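Local coordinates for protein BIFUNCTIONAL PROTEIN Proline utilization A (PutA) (Corynebacterium freiburgense, PDB 5UX5) that catalyses the two-step oxidation of proline to glutamate, pairing an FAD-dependent proline dehydrogenase with an NAD-dependent aldehyde dehydrogenase in one chain, at residues 1003-1006 with 1007-1010; 164-167 with 168-171; 906-910 with 911-915. One frame throughout, in Å; residues are numbered along the deposited sequence.

Contact 1: residues 1003-1006 with 1007-1010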
loop_
_atom_site.group_PDB
_atom_site.type_symbol
_atom_site.label_atom_id
_atom_site.label_comp_id
_atom_site.label_asym_id
_atom_site.label_seq_id
_atom_site.Cartn_x
_atom_site.Cartn_y
_atom_site.Cartn_z
ATOM N N LYS A 1003 15.422 31.916 -26.110
ATOM C CA LYS A 1003 14.747 32.252 -27.358
ATOM C C LYS A 1003 15.065 31.195 -28.403
ATOM O O LYS A 1003 16.159 30.634 -28.420
ATOM C CB LYS A 1003 15.153 33.643 -27.852
ATOM C CG LYS A 1003 14.083 34.718 -27.570
ATOM C CD LYS A 1003 14.595 36.123 -27.846
ATOM C CE LYS A 1003 13.608 37.192 -27.379
ATOM N NZ LYS A 1003 12.330 37.193 -28.160
ATOM N N LEU A 1004 14.069 30.857 -29.217
ATOM C CA LEU A 1004 14.149 29.721 -30.123
ATOM C C LEU A 1004 13.666 30.147 -31.498
ATOM O O LEU A 1004 12.610 30.775 -31.617
ATOM C CB LEU A 1004 13.303 28.558 -29.617
ATOM C CG LEU A 1004 13.331 27.243 -30.397
ATOM C CD1 LEU A 1004 14.536 26.373 -30.036
ATOM C CD2 LEU A 1004 12.046 26.524 -30.134
ATOM N N GLU A 1005 14.433 29.803 -32.524
ATOM C CA GLU A 1005 14.097 30.103 -33.909
ATOM C C GLU A 1005 13.546 28.862 -34.613
ATOM O O GLU A 1005 13.550 27.748 -34.073
ATOM C CB GLU A 1005 15.338 30.621 -34.640
ATOM C CG GLU A 1005 15.978 31.849 -34.007
ATOM C CD GLU A 1005 15.740 33.117 -34.827
ATOM O OE1 GLU A 1005 14.698 33.793 -34.620
ATOM O OE2 GLU A 1005 16.596 33.421 -35.691
ATOM N N THR A 1006 13.057 29.063 -35.838
ATOM C CA THR A 1006 12.708 27.921 -36.671
ATOM C C THR A 1006 13.988 27.176 -37.029
ATOM O O THR A 1006 15.022 27.792 -37.308
ATOM C CB THR A 1006 11.998 28.360 -37.959
ATOM O OG1 THR A 1006 11.107 29.450 -37.693
ATOM C CG2 THR A 1006 11.198 27.208 -38.552
ATOM N N HIS A 1007 13.903 25.845 -37.027
ATOM C CA HIS A 1007 15.015 24.952 -37.355
ATOM C C HIS A 1007 16.104 24.936 -36.286
ATOM O O HIS A 1007 17.028 24.123 -36.371
ATOM C CB HIS A 1007 15.613 25.301 -38.731
ATOM C CG HIS A 1007 14.666 25.058 -39.869
ATOM N ND1 HIS A 1007 13.780 26.016 -40.319
ATOM C CD2 HIS A 1007 14.446 23.954 -40.627
ATOM C CE1 HIS A 1007 13.060 25.514 -41.308
ATOM N NE2 HIS A 1007 13.447 24.267 -41.517
ATOM N N GLU A 1008 16.010 25.787 -35.265
ATOM C CA GLU A 1008 16.883 25.603 -34.112
ATOM C C GLU A 1008 16.421 24.392 -33.288
ATOM O O GLU A 1008 15.237 24.253 -32.967
ATOM C CB GLU A 1008 16.930 26.876 -33.259
ATOM C CG GLU A 1008 18.052 26.886 -32.173
ATOM C CD GLU A 1008 18.063 28.158 -31.290
ATOM O OE1 GLU A 1008 17.481 29.198 -31.683
ATOM O OE2 GLU A 1008 18.652 28.107 -30.189
ATOM N N TRP A 1009 17.351 23.488 -33.005
ATOM C CA TRP A 1009 17.099 22.284 -32.227
ATOM C C TRP A 1009 16.772 22.616 -30.765
ATOM O O TRP A 1009 17.190 23.642 -30.207
ATOM C CB TRP A 1009 18.333 21.389 -32.291
ATOM C CG TRP A 1009 18.360 20.135 -31.442
ATOM C CD1 TRP A 1009 18.088 18.868 -31.857
ATOM C CD2 TRP A 1009 18.749 20.023 -30.055
ATOM N NE1 TRP A 1009 18.261 17.973 -30.823
ATOM C CE2 TRP A 1009 18.671 18.653 -29.707
ATOM C CE3 TRP A 1009 19.142 20.949 -29.073
ATOM C CZ2 TRP A 1009 18.967 18.180 -28.418
ATOM C CZ3 TRP A 1009 19.428 20.480 -27.785
ATOM C CH2 TRP A 1009 19.340 19.102 -27.475
ATOM N N PHE A 1010 16.050 21.697 -30.127
ATOM C CA PHE A 1010 15.738 21.776 -28.706
ATOM C C PHE A 1010 15.624 20.351 -28.173
ATOM O O PHE A 1010 15.274 19.438 -28.929
ATOM C CB PHE A 1010 14.448 22.574 -28.442
ATOM C CG PHE A 1010 13.287 22.175 -29.311
ATOM C CD1 PHE A 1010 12.437 21.142 -28.935
ATOM C CD2 PHE A 1010 13.035 22.835 -30.512
ATOM C CE1 PHE A 1010 11.352 20.775 -29.734
ATOM C CE2 PHE A 1010 11.950 22.465 -31.318
ATOM C CZ PHE A 1010 11.111 21.435 -30.923
#
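The backbone N of E1005 gives its hydrogen to OE1 of E1008 over 3.2 Å, at an N-H...O angle of 153°, which ties the start of the turn to a side chain from its far end. The donor meets the oxygen from above the carboxylate plane, 39° out of it. E1008 reaches this far back because its CG stands anti to the backbone N (chi1 -168°) and the chain runs on extended, carrying the carboxylate across the turn to the backbone N of E1005. In the other direction the backbone N of E1008 makes a weak bond of 3.4 Å to O of E1005, so the two residues are tied by one side-chain and one main-chain link. The side chain of E1005 bends at chi2, and its carboxylate leads away from E1008.

The buried part of the loop is apolar. L1004 sends CD2 to CD2 of F1010 at 3.8 Å, the two side chains crossing at about a right angle, while CD1 of L1004 lies 3.7 Å from the carbonyl O of E1008. Both L1004 and F1010 are buried: they meet on I1016 of strand 1015-1018, and the phenyl ring also rests on I1028 and W1031 of helix 1026-1035. At the exposed apex the side chains of T1006 and H1007 lie obliquely to each other. E1005 to E1008 form a type II beta turn, with H1007 at its third position in a positive-phi conformation, within the loop that links strands 1000-1003 and 1015-1018.

Contact 2: residues 164-167 with 168-171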
loop_
_atom_site.group_PDB
_atom_site.type_symbol
_atom_site.label_atom_id
_atom_site.label_comp_id
_atom_site.label_asym_id
_atom_site.label_seq_id
_atom_site.Cartn_x
_atom_site.Cartn_y
_atom_site.Cartn_z
ATOM N N ASP A 164 10.410 -18.400 1.893
ATOM C CA ASP A 164 10.291 -19.775 2.378
ATOM C C ASP A 164 11.578 -20.277 3.020
ATOM O O ASP A 164 11.533 -21.198 3.838
ATOM C CB ASP A 164 9.883 -20.725 1.254
ATOM C CG ASP A 164 8.403 -20.613 0.889
ATOM O OD1 ASP A 164 7.543 -20.322 1.780
ATOM O OD2 ASP A 164 8.120 -20.827 -0.318
ATOM N N GLY A 165 12.724 -19.713 2.650
ATOM C CA GLY A 165 14.005 -20.103 3.220
ATOM C C GLY A 165 14.045 -19.857 4.711
ATOM O O GLY A 165 14.300 -20.773 5.492
ATOM N N GLU A 166 13.831 -18.609 5.124
ATOM C CA GLU A 166 13.816 -18.320 6.546
ATOM C C GLU A 166 12.626 -18.953 7.243
ATOM O O GLU A 166 12.722 -19.294 8.424
ATOM C CB GLU A 166 13.824 -16.820 6.773
ATOM C CG GLU A 166 13.873 -16.416 8.230
ATOM C CD GLU A 166 15.095 -16.905 8.983
ATOM O OE1 GLU A 166 16.181 -17.099 8.357
ATOM O OE2 GLU A 166 14.950 -17.027 10.233
ATOM N N ALA A 167 11.506 -19.130 6.547
ATOM C CA ALA A 167 10.359 -19.778 7.179
ATOM C C ALA A 167 10.683 -21.220 7.548
ATOM O O ALA A 167 10.254 -21.723 8.597
ATOM C CB ALA A 167 9.155 -19.725 6.252
ATOM N N ASN A 168 11.417 -21.910 6.680
ATOM C CA ASN A 168 11.837 -23.255 7.005
ATOM C C ASN A 168 12.789 -23.257 8.192
ATOM O O ASN A 168 12.826 -24.225 8.972
ATOM C CB ASN A 168 12.493 -23.896 5.788
ATOM C CG ASN A 168 12.985 -25.281 6.081
ATOM O OD1 ASN A 168 14.195 -25.527 6.177
ATOM N ND2 ASN A 168 12.054 -26.190 6.296
ATOM N N ASN A 169 13.573 -22.185 8.329
ATOM C CA ASN A 169 14.497 -22.060 9.448
ATOM C C ASN A 169 13.774 -22.018 10.777
ATOM O O ASN A 169 14.092 -22.812 11.675
ATOM C CB ASN A 169 15.365 -20.824 9.267
ATOM C CG ASN A 169 16.615 -21.134 8.516
ATOM O OD1 ASN A 169 16.816 -22.272 8.073
ATOM N ND2 ASN A 169 17.461 -20.136 8.348
ATOM N N ARG A 170 12.795 -21.099 10.923
ATOM C CA ARG A 170 12.034 -21.026 12.169
ATOM C C ARG A 170 11.441 -22.377 12.522
ATOM O O ARG A 170 11.532 -22.817 13.670
ATOM C CB ARG A 170 10.909 -19.986 12.096
ATOM C CG ARG A 170 11.399 -18.615 11.825
ATOM C CD ARG A 170 12.051 -18.077 13.043
ATOM N NE ARG A 170 12.389 -16.699 12.802
ATOM C CZ ARG A 170 11.680 -15.718 13.308
ATOM N NH1 ARG A 170 10.635 -16.033 14.063
ATOM N NH2 ARG A 170 12.002 -14.456 13.055
ATOM N N LEU A 171 10.859 -23.063 11.532
ATOM C CA LEU A 171 10.185 -24.329 11.785
ATOM C C LEU A 171 11.181 -25.420 12.164
ATOM O O LEU A 171 11.054 -26.050 13.219
ATOM C CB LEU A 171 9.387 -24.744 10.556
ATOM C CG LEU A 171 8.706 -26.113 10.636
ATOM C CD1 LEU A 171 7.709 -26.146 11.777
ATOM C CD2 LEU A 171 8.046 -26.515 9.332
#
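E166 and N169 cross at about a right angle, with the carboxylate of the one turned 89° from the amide plane of the other. ND2 of N169 bonds to OE1 of E166 over 3.3 Å, approaching from above the carboxylate plane, while the oxygen is itself tilted from the plane of the amide. The second carboxylate oxygen faces R170: OE2 of E166 lies at the edge of the guanidinium, near its plane, and forms a long salt bridge of 3.6 Å to NE. E166 can serve both neighbours because its CG is anti to the backbone N (chi1 -177°) and the chain then bends at chi2, turning the carboxylate forward to the next turn of the helix. R170 is held more firmly elsewhere, its NH2 bonding to the carbonyl O of E159.

The main chain has the i to i+4 bonds of a helix, among them N168 N to D164 O at 2.9 Å and R170 N to E166 O at 3.1 Å. At the start of the helix D164 forms salt bridges with R752 and R212, and D746 accepts hydrogen bonds from the backbone N atoms of G165 and E166. The i to i+3 and i to i+4 side-chain pairs thus occupy the first turns of helix 164-178, the helix of a beta-alpha-beta unit in the proline dehydrogenase barrel.

Contact 3: residues 906-910 with 911-915; sequences YVAQL and GTWED
G911 opens the strand directly against the turn before it: its backbone N makes a weak bond of 2.8 Å to O of Q909, closing an inverse gamma turn centred on L910. With this tight reversal the chain passes from the helical backbone of 906-909 into extended conformation. W913, two residues into the strand, returns to the preceding segment. NE1 of W913 donates to the carbonyl O of A908 over 3.1 Å with an N-H...O angle of 157°. The oxygen sits at the indole edge, only 9° out of the ring plane, whereas the donor is slightly tilted from the carbonyl plane. Placing CG anti to the carbonyl carbon (chi1 -69°) swings the indole back toward A908, whose CB packs at 4.0 Å from CZ2 of W913. The ring also meets F582 and makes a cation-pi contact with R1050. Farther on, D915 accepts hydrogen bonds from the backbone N atoms of A1046 and D1047.

Strand 911-915 pairs antiparallel with strand 580-591, T912 bonding to T583 and E914 to K581 through the backbone, while L910 packs on helix 599-611 and W913 on L574 of helix 550-574.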
loop_
_atom_site.group_PDB
_atom_site.type_symbol
_atom_site.label_atom_id
_atom_site.label_comp_id
_atom_site.label_asym_id
_atom_site.label_seq_id
_atom_site.Cartn_x
_atom_site.Cartn_y
_atom_site.Cartn_z
ATOM N N TYR A 906 -5.470 18.774 -12.889
ATOM C CA TYR A 906 -5.664 17.871 -14.017
ATOM C C TYR A 906 -6.909 18.242 -14.827
ATOM O O TYR A 906 -6.836 18.446 -16.042
ATOM C CB TYR A 906 -5.743 16.437 -13.490
ATOM C CG TYR A 906 -5.690 15.385 -14.550
ATOM C CD1 TYR A 906 -4.477 14.979 -15.089
ATOM C CD2 TYR A 906 -6.866 14.793 -15.034
ATOM C CE1 TYR A 906 -4.433 14.002 -16.094
ATOM C CE2 TYR A 906 -6.832 13.826 -16.038
ATOM C CZ TYR A 906 -5.612 13.433 -16.558
ATOM O OH TYR A 906 -5.575 12.473 -17.541
ATOM N N VAL A 907 -8.070 18.296 -14.184
ATOM C CA VAL A 907 -9.276 18.724 -14.880
ATOM C C VAL A 907 -9.055 20.046 -15.613
ATOM O O VAL A 907 -9.446 20.201 -16.776
ATOM C CB VAL A 907 -10.440 18.831 -13.885
ATOM C CG1 VAL A 907 -11.578 19.598 -14.529
ATOM C CG2 VAL A 907 -10.878 17.435 -13.421
ATOM N N ALA A 908 -8.408 21.016 -14.953
ATOM C CA ALA A 908 -8.227 22.343 -15.532
ATOM C C ALA A 908 -7.428 22.359 -16.843
ATOM O O ALA A 908 -7.432 23.392 -17.524
ATOM C CB ALA A 908 -7.551 23.261 -14.511
ATOM N N GLN A 909 -6.748 21.265 -17.219
ATOM C CA GLN A 909 -6.072 21.210 -18.513
ATOM C C GLN A 909 -7.030 20.971 -19.663
ATOM O O GLN A 909 -6.657 21.201 -20.821
ATOM C CB GLN A 909 -5.016 20.114 -18.555
ATOM C CG GLN A 909 -3.909 20.252 -17.568
ATOM C CD GLN A 909 -2.837 19.191 -17.730
ATOM O OE1 GLN A 909 -1.654 19.444 -17.485
ATOM N NE2 GLN A 909 -3.247 17.994 -18.126
ATOM N N LEU A 910 -8.227 20.470 -19.387
ATOM C CA LEU A 910 -9.095 20.006 -20.466
ATOM C C LEU A 910 -9.949 21.149 -21.004
ATOM O O LEU A 910 -11.167 21.073 -21.164
ATOM C CB LEU A 910 -9.941 18.826 -19.993
ATOM C CG LEU A 910 -9.061 17.612 -19.621
ATOM C CD1 LEU A 910 -9.878 16.395 -19.320
ATOM C CD2 LEU A 910 -8.010 17.298 -20.725
ATOM N N GLY A 911 -9.259 22.235 -21.307
ATOM C CA GLY A 911 -9.924 23.411 -21.823
ATOM C C GLY A 911 -8.917 24.512 -22.024
ATOM O O GLY A 911 -7.716 24.264 -22.156
ATOM N N THR A 912 -9.413 25.739 -22.022
ATOM C CA THR A 912 -8.555 26.896 -22.223
ATOM C C THR A 912 -8.946 27.969 -21.230
ATOM O O THR A 912 -10.112 28.061 -20.851
ATOM C CB THR A 912 -8.676 27.424 -23.643
ATOM O OG1 THR A 912 -10.062 27.496 -24.003
ATOM C CG2 THR A 912 -7.937 26.492 -24.610
ATOM N N TRP A 913 -7.968 28.774 -20.810
ATOM C CA TRP A 913 -8.181 29.844 -19.844
ATOM C C TRP A 913 -7.943 31.207 -20.484
ATOM O O TRP A 913 -7.097 31.359 -21.373
ATOM C CB TRP A 913 -7.263 29.691 -18.622
ATOM C CG TRP A 913 -7.601 28.522 -17.748
ATOM C CD1 TRP A 913 -7.251 27.227 -17.948
ATOM C CD2 TRP A 913 -8.380 28.541 -16.539
ATOM N NE1 TRP A 913 -7.748 26.430 -16.940
ATOM C CE2 TRP A 913 -8.450 27.211 -16.065
ATOM C CE3 TRP A 913 -9.035 29.551 -15.821
ATOM C CZ2 TRP A 913 -9.154 26.862 -14.910
ATOM C CZ3 TRP A 913 -9.719 29.207 -14.665
ATOM C CH2 TRP A 913 -9.773 27.876 -14.222
ATOM N N GLU A 914 -8.687 32.205 -20.005
ATOM C CA GLU A 914 -8.535 33.574 -20.470
ATOM C C GLU A 914 -8.534 34.533 -19.293
ATOM O O GLU A 914 -9.241 34.316 -18.309
ATOM C CB GLU A 914 -9.659 33.964 -21.433
ATOM C CG GLU A 914 -11.065 33.982 -20.818
ATOM C CD GLU A 914 -12.155 34.358 -21.828
ATOM O OE1 GLU A 914 -11.891 35.160 -22.750
ATOM O OE2 GLU A 914 -13.281 33.838 -21.713
ATOM N N ASP A 915 -7.747 35.600 -19.395
ATOM C CA ASP A 915 -7.846 36.668 -18.402
ATOM C C ASP A 915 -9.247 37.295 -18.419
ATOM O O ASP A 915 -9.893 37.396 -19.467
ATOM C CB ASP A 915 -6.778 37.736 -18.670
ATOM C CG ASP A 915 -5.398 37.341 -18.174
ATOM O OD1 ASP A 915 -5.290 36.801 -17.063
ATOM O OD2 ASP A 915 -4.407 37.564 -18.893
#

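Overall arrangement
Along the chain the order is contact 2, contact 3, contact 1. Contact 2 lies in the proline dehydrogenase barrel, where the side chain of R170 is about 12 Å from the bound FAD. Contact 3 is on the opposite side of the chain's centre, about 57 Å from contact 2 between centres, where strand 911-915 pairs antiparallel with strand 580-591. Contact 1 follows in the C-terminal region, on the same side as contact 3, about 27 Å from it between centres and about 18 Å between nearest atoms; the centres of contacts 1 and 2 are about 62 Å apart. No two touch. They fall in the proline dehydrogenase barrel, the aldehyde dehydrogenase part and the C-terminal region of one bifunctional chain.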